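PDB 3O0A: leucyl-tRNA synthetase subunit alpha from Aquifex aeolicus, which charges its tRNA with leucine and, through the CP1 hydrolytic domain crystallised here, probably removes wrongly attached amino acids by hydrolysis. Local coordinates for residues A6-Y11 against D48-A53; K36-D41 against P66-I71. All blocks are in the same frame, centred on the assembly; numbering follows the deposited sequence.

Contact 1: residues A6-Y11 against D48-A53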
# COMPACT_ATOMS: atom_id res chain seq x y z
N ALA A 6 7.91 -2.16 -10.86
CA ALA A 6 8.05 -3.42 -10.15
C ALA A 6 6.72 -3.85 -9.59
O ALA A 6 5.92 -3.02 -9.18
CB ALA A 6 9.06 -3.29 -9.03
N LEU A 7 6.49 -5.16 -9.57
CA LEU A 7 5.44 -5.71 -8.72
C LEU A 7 6.11 -6.00 -7.38
O LEU A 7 7.21 -6.55 -7.36
CB LEU A 7 4.87 -7.00 -9.31
CG LEU A 7 3.97 -6.86 -10.55
CD1 LEU A 7 3.85 -8.20 -11.25
CD2 LEU A 7 2.60 -6.34 -10.15
N ILE A 8 5.47 -5.60 -6.29
CA ILE A 8 6.01 -5.86 -4.95
C ILE A 8 4.94 -6.58 -4.15
O ILE A 8 3.77 -6.17 -4.15
CB ILE A 8 6.45 -4.57 -4.25
CG1 ILE A 8 7.54 -3.88 -5.08
CG2 ILE A 8 6.95 -4.88 -2.81
CD1 ILE A 8 8.07 -2.57 -4.50
N ARG A 9 5.34 -7.68 -3.51
CA ARG A 9 4.42 -8.53 -2.77
C ARG A 9 4.37 -8.11 -1.30
O ARG A 9 5.16 -8.58 -0.48
CB ARG A 9 4.78 -10.02 -2.92
CG ARG A 9 4.90 -10.47 -4.37
CD ARG A 9 4.66 -11.96 -4.52
NE ARG A 9 3.30 -12.35 -4.12
CZ ARG A 9 2.35 -12.83 -4.93
NH1 ARG A 9 2.56 -12.96 -6.23
NH2 ARG A 9 1.16 -13.17 -4.43
N PHE A 10 3.47 -7.20 -0.97
CA PHE A 10 3.13 -6.96 0.43
C PHE A 10 2.31 -8.16 0.91
O PHE A 10 1.78 -8.91 0.09
CB PHE A 10 2.36 -5.64 0.58
CG PHE A 10 3.24 -4.43 0.44
CD1 PHE A 10 3.76 -4.07 -0.81
CD2 PHE A 10 3.58 -3.68 1.56
CE1 PHE A 10 4.59 -2.95 -0.94
CE2 PHE A 10 4.42 -2.56 1.43
CZ PHE A 10 4.92 -2.19 0.17
N TYR A 11 2.21 -8.35 2.22
CA TYR A 11 1.37 -9.43 2.73
C TYR A 11 0.87 -9.16 4.13
O TYR A 11 1.56 -8.57 4.95
CB TYR A 11 2.11 -10.78 2.69
CG TYR A 11 3.48 -10.78 3.35
CD1 TYR A 11 4.62 -10.46 2.61
CD2 TYR A 11 3.63 -11.08 4.70
CE1 TYR A 11 5.89 -10.46 3.20
CE2 TYR A 11 4.91 -11.08 5.32
CZ TYR A 11 6.03 -10.76 4.55
OH TYR A 11 7.30 -10.74 5.11
N ASP A 48 12.13 2.43 -5.72
CA ASP A 48 13.14 3.13 -4.93
C ASP A 48 12.59 3.72 -3.63
O ASP A 48 13.36 4.03 -2.72
CB ASP A 48 13.85 4.23 -5.76
CG ASP A 48 12.88 5.24 -6.38
OD1 ASP A 48 11.74 4.88 -6.77
OD2 ASP A 48 13.27 6.41 -6.51
N THR A 49 11.26 3.85 -3.54
CA THR A 49 10.59 4.45 -2.38
C THR A 49 9.93 3.42 -1.44
O THR A 49 9.22 3.80 -0.50
CB THR A 49 9.52 5.49 -2.81
OG1 THR A 49 8.42 4.84 -3.46
CG2 THR A 49 10.14 6.55 -3.75
N VAL A 50 10.18 2.13 -1.68
CA VAL A 50 9.44 1.08 -0.97
C VAL A 50 9.63 1.16 0.56
O VAL A 50 8.71 0.85 1.33
CB VAL A 50 9.79 -0.34 -1.51
CG1 VAL A 50 11.23 -0.71 -1.20
CG2 VAL A 50 8.79 -1.42 -0.94
N PHE A 51 10.81 1.60 1.01
CA PHE A 51 11.04 1.70 2.45
C PHE A 51 10.19 2.82 3.07
O PHE A 51 10.03 2.88 4.28
CB PHE A 51 12.52 1.91 2.77
CG PHE A 51 13.37 0.68 2.56
CD1 PHE A 51 13.83 0.34 1.29
CD2 PHE A 51 13.71 -0.13 3.65
CE1 PHE A 51 14.62 -0.81 1.09
CE2 PHE A 51 14.52 -1.28 3.47
CZ PHE A 51 14.97 -1.62 2.18
N GLY A 52 9.66 3.69 2.21
CA GLY A 52 8.87 4.84 2.66
C GLY A 52 7.38 4.59 2.65
O GLY A 52 6.60 5.49 2.94
N ALA A 53 6.98 3.35 2.34
CA ALA A 53 5.56 3.00 2.35
C ALA A 53 5.05 3.00 3.78
O ALA A 53 5.56 2.27 4.63
CB ALA A 53 5.32 1.64 1.66
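Ile8 meets Val50 through the far end of an extended chain: chi2 of 179° carries CD1 well beyond CG1, while on the other side chi1 of 68° puts CG1 of Val50 between the backbone N and the carbonyl carbon, which leaves CG2 anti to the N and facing the strand. CD1 of Ile8 lies 3.8 Å from CG2 of Val50, and the two side chains meet at a slant. Two residues further along strand 6-13, Phe10 points to the same side, and with chi1 at -74° its ring reaches past Val50, the two side chains running in opposite directions. The leading atom of the ring is CZ, which is 4.1 Å from Val50 CG2 and likewise 4.1 Å from Ala53 CB; both methyls approach the ring obliquely. Val50 CG2 is therefore shared between the aliphatic and the aromatic side chain. The backbones keep their distance, with the CA atoms of Ile8 and Val50 8.7 Å apart.

What presents Val50 and Ala53 together is the 3-10 turn, seen in the backbone bonds Gly52 N to Thr49 O (2.7 Å) and Ala53 N to Val50 O (3.2 Å). Met140 of strand 138-141 touches Phe10, Val50 and Ala53, and Ile201 of helix 194-207 touches Val50, so other parts of the fold complete this apolar cluster.

The turn probably follows on from the threonine-rich region associated with editing in leucyl-tRNA synthetases. Since no hydrogen bond spans the two segments and all four touching residues are buried, the turn meets the strand through methyl and ring contacts alone, while Asp48 OD1 pairs with Arg46, Thr49 OG1 with Arg46 O, and Val50 O with Asn115.

Contact 2: residues K36-D41 against P66-I71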
# COMPACT_ATOMS: atom_id res chain seq x y z
N LYS A 36 0.70 -18.70 6.09
CA LYS A 36 0.15 -17.80 7.11
C LYS A 36 0.21 -16.35 6.61
O LYS A 36 0.57 -15.43 7.35
CB LYS A 36 0.84 -18.00 8.46
CG LYS A 36 0.42 -19.30 9.18
CD LYS A 36 1.07 -19.40 10.55
CE LYS A 36 0.42 -20.48 11.39
NZ LYS A 36 1.12 -20.69 12.70
N ARG A 37 -0.15 -16.19 5.34
CA ARG A 37 -0.13 -14.88 4.66
C ARG A 37 -1.30 -14.73 3.71
O ARG A 37 -1.75 -15.71 3.12
CB ARG A 37 1.14 -14.73 3.82
CG ARG A 37 2.40 -14.64 4.62
CD ARG A 37 3.59 -14.63 3.69
NE ARG A 37 4.81 -14.50 4.49
CZ ARG A 37 6.03 -14.33 4.00
NH1 ARG A 37 6.24 -14.29 2.69
NH2 ARG A 37 7.05 -14.22 4.84
N ILE A 38 -1.76 -13.48 3.56
CA ILE A 38 -2.62 -13.08 2.44
C ILE A 38 -1.85 -12.03 1.67
O ILE A 38 -1.54 -10.98 2.20
CB ILE A 38 -3.98 -12.51 2.91
CG1 ILE A 38 -4.76 -13.57 3.72
CG2 ILE A 38 -4.80 -11.99 1.69
CD1 ILE A 38 -5.29 -14.76 2.94
N TYR A 39 -1.51 -12.34 0.42
CA TYR A 39 -0.66 -11.42 -0.34
C TYR A 39 -1.45 -10.26 -0.93
O TYR A 39 -2.55 -10.45 -1.44
CB TYR A 39 0.06 -12.16 -1.46
CG TYR A 39 1.25 -12.96 -0.95
CD1 TYR A 39 2.45 -12.32 -0.62
CD2 TYR A 39 1.17 -14.34 -0.79
CE1 TYR A 39 3.55 -13.04 -0.17
CE2 TYR A 39 2.27 -15.07 -0.33
CZ TYR A 39 3.45 -14.41 -0.02
OH TYR A 39 4.55 -15.10 0.44
N ILE A 40 -0.84 -9.07 -0.87
CA ILE A 40 -1.35 -7.90 -1.59
C ILE A 40 -0.27 -7.45 -2.55
O ILE A 40 0.68 -6.77 -2.17
CB ILE A 40 -1.70 -6.76 -0.60
CG1 ILE A 40 -2.68 -7.26 0.46
CG2 ILE A 40 -2.28 -5.54 -1.33
CD1 ILE A 40 -2.03 -7.86 1.67
N ASP A 41 -0.42 -7.84 -3.81
CA ASP A 41 0.56 -7.46 -4.81
C ASP A 41 0.28 -6.03 -5.26
O ASP A 41 -0.86 -5.67 -5.57
CB ASP A 41 0.50 -8.37 -6.03
CG ASP A 41 0.92 -9.81 -5.73
OD1 ASP A 41 1.61 -10.06 -4.72
OD2 ASP A 41 0.55 -10.68 -6.55
N PRO A 66 -13.42 -6.86 0.74
CA PRO A 66 -14.29 -7.55 1.70
C PRO A 66 -13.56 -8.62 2.53
O PRO A 66 -13.87 -8.79 3.71
CB PRO A 66 -15.40 -8.18 0.83
CG PRO A 66 -14.86 -8.22 -0.54
CD PRO A 66 -13.84 -7.11 -0.66
N VAL A 67 -12.59 -9.29 1.92
CA VAL A 67 -11.79 -10.29 2.62
C VAL A 67 -11.05 -9.66 3.80
O VAL A 67 -11.16 -10.12 4.94
CB VAL A 67 -10.79 -10.99 1.66
CG1 VAL A 67 -9.90 -11.96 2.44
CG2 VAL A 67 -11.53 -11.72 0.55
N LEU A 68 -10.30 -8.59 3.51
CA LEU A 68 -9.50 -7.93 4.55
C LEU A 68 -10.35 -7.21 5.59
O LEU A 68 -9.99 -7.19 6.77
CB LEU A 68 -8.48 -6.98 3.92
CG LEU A 68 -7.45 -7.68 3.03
CD1 LEU A 68 -6.57 -6.58 2.42
CD2 LEU A 68 -6.62 -8.73 3.81
N ALA A 69 -11.47 -6.63 5.17
CA ALA A 69 -12.40 -6.01 6.13
C ALA A 69 -13.01 -7.06 7.09
O ALA A 69 -13.21 -6.79 8.29
CB ALA A 69 -13.50 -5.24 5.39
N CYS A 70 -13.27 -8.26 6.57
CA CYS A 70 -13.78 -9.35 7.40
C CYS A 70 -12.75 -9.68 8.47
O CYS A 70 -13.08 -9.83 9.65
CB CYS A 70 -14.06 -10.58 6.53
SG CYS A 70 -14.68 -12.03 7.44
N ILE A 71 -11.49 -9.77 8.05
CA ILE A 71 -10.39 -10.02 8.98
C ILE A 71 -10.22 -8.87 9.98
O ILE A 71 -10.08 -9.12 11.17
CB ILE A 71 -9.08 -10.33 8.22
CG1 ILE A 71 -9.25 -11.66 7.46
CG2 ILE A 71 -7.90 -10.37 9.20
CD1 ILE A 71 -8.12 -11.98 6.46
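The CA atoms of Ile38 and Leu68, at 8.8 Å, are the nearest across the two segments, a spacing between strand and helix bridged entirely by side chains. Leu68 supplies both of its branches. CD2 approaches the branch methyl CG2 of Ile38 at 4.3 Å, and CD1 lies 4.4 Å from CG1 of Ile40, so the forked end of one leucine serves two isoleucines of alternate strand positions. Ile40 does not aim its CB straight at the helix; chi1 of -56° sets CG1 beside the backbone N, and this atom closes the gap. These separations are relaxed, and no hydrogen bond crosses between the segments.

Arg37 and Tyr39, which alternate with the two isoleucines, pair with each other instead. Arg37 gives NH1 to Tyr39 OH at 2.9 Å with an N-H...O angle of 154°, and the oxygen lies only 12° out of the guanidinium plane, a nearly in-plane geometry. Tyr39 OH is also hydrogen-bonded to Glu35 OE1, while Arg37 makes a cation-pi contact with Tyr11.

Around these three apolar side chains, Leu58 of strand 55-58 touches both Ile40 and Leu68, and Leu109 and Val111 of strand 106-114 also touch Leu68. Helix 64-74 thus packs against strands of two sheets. Its Ala69 meets Tyr80 and Val83 of helix 80-91, and the Cys70-Cys23 disulfide ties it to the loop ahead of helix 26-35.

In the fold
From the N terminus, strand 6-13 comes first, and contact 1 closes a loop from it to the turn 48-53. Helix 26-35 and strand 37-44 lie inside that loop. Contact 2 starts on this enclosed strand and ends on helix 64-74, beyond the turn, so the two loops cross and neither nests in the other. Their centres are about 17 Å apart, yet strands 6-13 and 37-44 are antiparallel neighbours, joined by the probable hydrogen bond of Phe10 O with Ile40 N and the salt bridge of Arg9 with Asp41. That small sheet is thus tied to the turn before strand 55-58 by contact 1 and to helix 64-74 by contact 2.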